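Local coordinates for unknown (Klebsiella pneumoniae, PDB 2A2L), which is of unknown function but belongs to the HbpS-like family, named after a haem-degrading protein, and assembles as eight copies, at residues A21-K26 with A134-D139; T29-A34 with D130-Q135. One frame throughout, in Å; residues are numbered along the deposited sequence.

Interaction 1: residues A21-K26 with A134-D139; sequences AAAVEK and AQCALD
Val24 and Ala137 make the closest side-chain contact between two helices, 14-30 and 127-143, which pack side by side on the four-stranded antiparallel sheet of this HbpS-like fold. The short segments run at 136° to each other, nearer antiparallel than parallel, with their axes 8.5 Å apart, a close spacing that small residues permit: alanine or cysteine supplies three of the four touching residues. The apolar contact proper is methyl on methyl. CG2 of Val24 lies 3.7 Å from CB of Ala137, near the point where the backbones come closest, the two CA atoms of Val24 and Ala137 being 5.9 Å apart. Val24 has CG1 anti to its N (chi1 165°) and thereby holds CG2 on the N side, facing Ala137. On the sheet side, Phe37 of strand 36-41 touches both Val24 and Ala137, which are buried.

A second kind of contact sets sulfur against backbone. No hydrogen bond links the segments, and the thiol of Cys136 meets the peptide link joining Ala23 to Val24 by packing. Cys136 SG stands 4.2 Å from Ala23 C and 4.2 Å from Val24 N, whereas Ala23 CB is a little farther from Cys136 SG, at 4.5 Å.

Interaction 2: residues T29-A34 with D130-Q135; sequences TEINVA and DQLLAQ
Ile31 and Leu133 reach toward each other tip to tip, joining the Schellman motif that ends helix 14-30 to the flank of helix 127-143. The terminal CD1 methyl of Ile31 meets one of the two branch methyls of Leu133, CD2, at 4.0 Å, while the CA atoms of Ile31 and Leu133 remain 9.9 Å apart. The contact is thus made by the ends of the side chains, with the backbones well apart. Ile31 points its CB at the opposing helix, and with chi1 at 51° its CG1 sits between the backbone N and the carbonyl carbon, carrying CD1 across. The same Ile31 CD1 also meets the neighbouring leucine, 4.2 Å from Leu132 CD2, and so lies within contact distance of one methyl from each of two consecutive residues.

Leu133 divides its two branches between two partners. CD2 serves Ile31, and CD1 faces Val33, which also points its CB toward the helix. Leu133 is buried, with Val122 of strand 116-123 and Val35 also touching its side chain; Leu132, by contrast, is exposed.

The turn at Asn32 is consistent with Ile31 and Val33 both facing helix 127-143, although Asn32 itself takes no part. Asn32 is the C-prime residue, with phi at 61°, and the motif pairs Val33 N with Ala28 O and, more weakly, Asn32 N with Thr29 O. This turn redirects the chain out of the helix toward strand 36-41 while bringing both apolar residues to one side. No hydrogen bond crosses between the segments; the contact is entirely apolar, its third pair being Val33 CG1 and Leu133 CD1, 4.3 Å apart.

Overall arrangement
Interaction 1 joins helices 14-30 and 127-143, and interaction 2 continues the contact where the chain leaves helix 14-30; their centres are 8 Å apart. They share Ala134 and Gln135. In interaction 1 the helix bodies pack closely through small residues; in interaction 2, at the end of helix 14-30, longer aliphatic chains meet between more widely separated backbones. The two meet directly where Val24 CG2 packs 3.2 Å from Leu133 O. Interaction 2 lies farther from the chain's centre, about 14 Å against 11 Å between centres. Near interaction 1, Glu25 OE1 accepts a hydrogen bond from Gln18 NE2 of a second subunit, whereas no other chain of the assembly touches the segments of interaction 2.

Interaction 1: residues A21-K26 with A134-D139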
loop_
_atom_site.group_PDB
_atom_site.type_symbol
_atom_site.label_atom_id
_atom_site.label_comp_id
_atom_site.label_asym_id
_atom_site.label_seq_id
_atom_site.Cartn_x
_atom_site.Cartn_y
_atom_site.Cartn_z
ATOM N N ALA A 21 -3.790 23.236 -21.116
ATOM C CA ALA A 21 -4.983 22.419 -21.010
ATOM C C ALA A 21 -5.959 22.706 -22.147
ATOM O O ALA A 21 -6.623 21.788 -22.647
ATOM C CB ALA A 21 -5.651 22.607 -19.647
ATOM N N ALA A 22 -6.046 23.969 -22.565
ATOM C CA ALA A 22 -7.064 24.358 -23.522
ATOM C C ALA A 22 -6.614 23.993 -24.919
ATOM O O ALA A 22 -7.433 23.618 -25.764
ATOM C CB ALA A 22 -7.375 25.842 -23.426
ATOM N N ALA A 23 -5.311 24.099 -25.151
ATOM C CA ALA A 23 -4.702 23.712 -26.411
ATOM C C ALA A 23 -5.002 22.240 -26.656
ATOM O O ALA A 23 -5.655 21.887 -27.643
ATOM C CB ALA A 23 -3.191 23.943 -26.360
ATOM N N VAL A 24 -4.536 21.408 -25.731
ATOM C CA VAL A 24 -4.762 19.965 -25.722
ATOM C C VAL A 24 -6.234 19.608 -25.917
ATOM O O VAL A 24 -6.557 18.749 -26.736
ATOM C CB VAL A 24 -4.192 19.344 -24.407
ATOM C CG1 VAL A 24 -4.712 17.930 -24.151
ATOM C CG2 VAL A 24 -2.683 19.351 -24.448
ATOM N N GLU A 25 -7.118 20.297 -25.196
ATOM C CA GLU A 25 -8.545 20.030 -25.268
ATOM C C GLU A 25 -9.119 20.350 -26.645
ATOM O O GLU A 25 -10.137 19.792 -27.068
ATOM C CB GLU A 25 -9.288 20.830 -24.194
ATOM C CG GLU A 25 -10.601 20.200 -23.725
ATOM C CD GLU A 25 -11.454 21.131 -22.860
ATOM O OE1 GLU A 25 -10.958 22.189 -22.406
ATOM O OE2 GLU A 25 -12.640 20.786 -22.637
ATOM N N LYS A 26 -8.461 21.253 -27.352
ATOM C CA LYS A 26 -8.968 21.711 -28.628
ATOM C C LYS A 26 -8.407 20.831 -29.720
ATOM O O LYS A 26 -9.087 20.540 -30.701
ATOM C CB LYS A 26 -8.541 23.148 -28.850
ATOM C CG LYS A 26 -9.484 23.971 -29.680
ATOM C CD LYS A 26 -8.780 25.262 -30.109
ATOM C CE LYS A 26 -8.763 25.416 -31.623
ATOM N NZ LYS A 26 -7.920 26.567 -32.052
ATOM N N ALA A 134 0.849 15.923 -26.278
ATOM C CA ALA A 134 1.806 16.334 -25.282
ATOM C C ALA A 134 2.759 17.372 -25.861
ATOM O O ALA A 134 3.038 18.369 -25.201
ATOM C CB ALA A 134 2.555 15.130 -24.741
ATOM N N GLN A 135 3.232 17.147 -27.091
ATOM C CA GLN A 135 4.033 18.145 -27.826
ATOM C C GLN A 135 3.221 19.401 -28.141
ATOM O O GLN A 135 3.712 20.504 -28.034
ATOM C CB GLN A 135 4.605 17.552 -29.120
ATOM C CG GLN A 135 5.751 18.365 -29.759
ATOM C CD GLN A 135 6.974 18.580 -28.836
ATOM O OE1 GLN A 135 7.430 19.717 -28.626
ATOM N NE2 GLN A 135 7.512 17.484 -28.301
ATOM N N CYS A 136 1.968 19.191 -28.517
ATOM C CA CYS A 136 0.967 20.216 -28.693
ATOM C C CYS A 136 0.867 21.162 -27.499
ATOM O O CYS A 136 0.785 22.360 -27.681
ATOM C CB CYS A 136 -0.360 19.505 -28.945
ATOM S SG CYS A 136 -1.890 20.458 -28.805
ATOM N N ALA A 137 0.876 20.616 -26.285
ATOM C CA ALA A 137 0.951 21.417 -25.057
ATOM C C ALA A 137 2.248 22.234 -24.967
ATOM O O ALA A 137 2.213 23.423 -24.649
ATOM C CB ALA A 137 0.804 20.527 -23.829
ATOM N N LEU A 138 3.384 21.598 -25.248
ATOM C CA LEU A 138 4.687 22.262 -25.242
ATOM C C LEU A 138 4.733 23.414 -26.255
ATOM O O LEU A 138 5.167 24.515 -25.939
ATOM C CB LEU A 138 5.804 21.244 -25.516
ATOM C CG LEU A 138 5.919 20.015 -24.594
ATOM C CD1 LEU A 138 7.308 19.472 -24.639
ATOM C CD2 LEU A 138 5.582 20.325 -23.152
ATOM N N ASP A 139 4.240 23.158 -27.459
ATOM C CA ASP A 139 4.142 24.165 -28.507
ATOM C C ASP A 139 3.273 25.366 -28.122
ATOM O O ASP A 139 3.526 26.493 -28.584
ATOM C CB ASP A 139 3.585 23.530 -29.783
ATOM C CG ASP A 139 4.654 22.895 -30.628
ATOM O OD1 ASP A 139 5.845 23.190 -30.394
ATOM O OD2 ASP A 139 4.303 22.107 -31.538
#

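Interaction 2: residues T29-A34 with D130-Q135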
loop_
_atom_site.group_PDB
_atom_site.type_symbol
_atom_site.label_atom_id
_atom_site.label_comp_id
_atom_site.label_asym_id
_atom_site.label_seq_id
_atom_site.Cartn_x
_atom_site.Cartn_y
_atom_site.Cartn_z
ATOM N N THR A 29 -9.995 17.306 -29.520
ATOM C CA THR A 29 -11.347 17.336 -30.050
ATOM C C THR A 29 -11.467 17.119 -31.559
ATOM O O THR A 29 -12.337 16.361 -32.014
ATOM C CB THR A 29 -12.108 18.554 -29.545
ATOM O OG1 THR A 29 -12.978 18.129 -28.484
ATOM C CG2 THR A 29 -12.924 19.255 -30.666
ATOM N N GLU A 30 -10.557 17.726 -32.314
ATOM C CA GLU A 30 -10.545 17.631 -33.778
ATOM C C GLU A 30 -9.859 16.375 -34.353
ATOM O O GLU A 30 -10.087 16.005 -35.524
ATOM C CB GLU A 30 -9.915 18.893 -34.380
ATOM C CG GLU A 30 -8.630 19.321 -33.706
ATOM C CD GLU A 30 -7.870 20.379 -34.495
ATOM O OE1 GLU A 30 -6.882 20.020 -35.192
ATOM O OE2 GLU A 30 -8.260 21.573 -34.406
ATOM N N ILE A 31 -9.013 15.727 -33.555
ATOM C CA ILE A 31 -8.599 14.358 -33.877
ATOM C C ILE A 31 -9.472 13.301 -33.186
ATOM O O ILE A 31 -9.101 12.115 -33.118
ATOM C CB ILE A 31 -7.089 14.095 -33.641
ATOM C CG1 ILE A 31 -6.657 14.537 -32.243
ATOM C CG2 ILE A 31 -6.268 14.741 -34.719
ATOM C CD1 ILE A 31 -5.572 13.659 -31.627
ATOM N N ASN A 32 -10.622 13.771 -32.681
ATOM C CA ASN A 32 -11.756 12.950 -32.258
ATOM C C ASN A 32 -11.413 12.004 -31.137
ATOM O O ASN A 32 -11.722 10.813 -31.214
ATOM C CB ASN A 32 -12.341 12.159 -33.423
ATOM C CG ASN A 32 -13.372 12.946 -34.202
ATOM O OD1 ASN A 32 -13.385 12.903 -35.434
ATOM N ND2 ASN A 32 -14.254 13.658 -33.495
ATOM N N VAL A 33 -10.766 12.535 -30.101
ATOM C CA VAL A 33 -10.341 11.721 -28.977
ATOM C C VAL A 33 -10.568 12.448 -27.637
ATOM O O VAL A 33 -10.467 13.660 -27.556
ATOM C CB VAL A 33 -8.873 11.154 -29.192
ATOM C CG1 VAL A 33 -7.794 12.209 -28.946
ATOM C CG2 VAL A 33 -8.618 9.908 -28.324
ATOM N N ALA A 34 -10.886 11.695 -26.590
ATOM C CA ALA A 34 -11.029 12.239 -25.244
ATOM C C ALA A 34 -9.881 11.798 -24.342
ATOM O O ALA A 34 -9.675 10.604 -24.116
ATOM C CB ALA A 34 -12.335 11.809 -24.653
ATOM N N ASP A 130 -1.376 10.496 -27.633
ATOM C CA ASP A 130 -0.946 11.038 -26.345
ATOM C C ASP A 130 0.269 11.947 -26.508
ATOM O O ASP A 130 0.306 13.062 -25.989
ATOM C CB ASP A 130 -0.613 9.913 -25.363
ATOM C CG ASP A 130 -1.794 9.002 -25.088
ATOM O OD1 ASP A 130 -2.949 9.430 -25.335
ATOM O OD2 ASP A 130 -1.569 7.857 -24.627
ATOM N N GLN A 131 1.242 11.460 -27.268
ATOM C CA GLN A 131 2.515 12.118 -27.419
ATOM C C GLN A 131 2.400 13.363 -28.325
ATOM O O GLN A 131 3.120 14.343 -28.133
ATOM C CB GLN A 131 3.521 11.114 -27.966
ATOM C CG GLN A 131 4.941 11.479 -27.678
ATOM C CD GLN A 131 5.914 10.727 -28.554
ATOM O OE1 GLN A 131 5.739 9.524 -28.825
ATOM N NE2 GLN A 131 6.961 11.432 -29.003
ATOM N N LEU A 132 1.482 13.298 -29.291
ATOM C CA LEU A 132 1.197 14.375 -30.250
ATOM C C LEU A 132 0.502 15.527 -29.521
ATOM O O LEU A 132 0.659 16.694 -29.882
ATOM C CB LEU A 132 0.292 13.849 -31.385
ATOM C CG LEU A 132 -0.307 14.833 -32.421
ATOM C CD1 LEU A 132 -0.401 14.200 -33.828
ATOM C CD2 LEU A 132 -1.699 15.331 -32.045
ATOM N N LEU A 133 -0.279 15.170 -28.503
ATOM C CA LEU A 133 -1.050 16.133 -27.741
ATOM C C LEU A 133 -0.180 16.688 -26.635
ATOM O O LEU A 133 -0.429 17.778 -26.120
ATOM C CB LEU A 133 -2.290 15.470 -27.145
ATOM C CG LEU A 133 -3.339 14.947 -28.115
ATOM C CD1 LEU A 133 -4.419 14.276 -27.361
ATOM C CD2 LEU A 133 -3.903 16.064 -28.962
ATOM N N ALA A 134 0.849 15.923 -26.278
ATOM C CA ALA A 134 1.806 16.334 -25.282
ATOM C C ALA A 134 2.759 17.372 -25.861
ATOM O O ALA A 134 3.038 18.369 -25.201
ATOM C CB ALA A 134 2.555 15.130 -24.741
ATOM N N GLN A 135 3.232 17.147 -27.091
ATOM C CA GLN A 135 4.033 18.145 -27.826
ATOM C C GLN A 135 3.221 19.401 -28.141
ATOM O O GLN A 135 3.712 20.504 -28.034
ATOM C CB GLN A 135 4.605 17.552 -29.120
ATOM C CG GLN A 135 5.751 18.365 -29.759
ATOM C CD GLN A 135 6.974 18.580 -28.836
ATOM O OE1 GLN A 135 7.430 19.717 -28.626
ATOM N NE2 GLN A 135 7.512 17.484 -28.301
#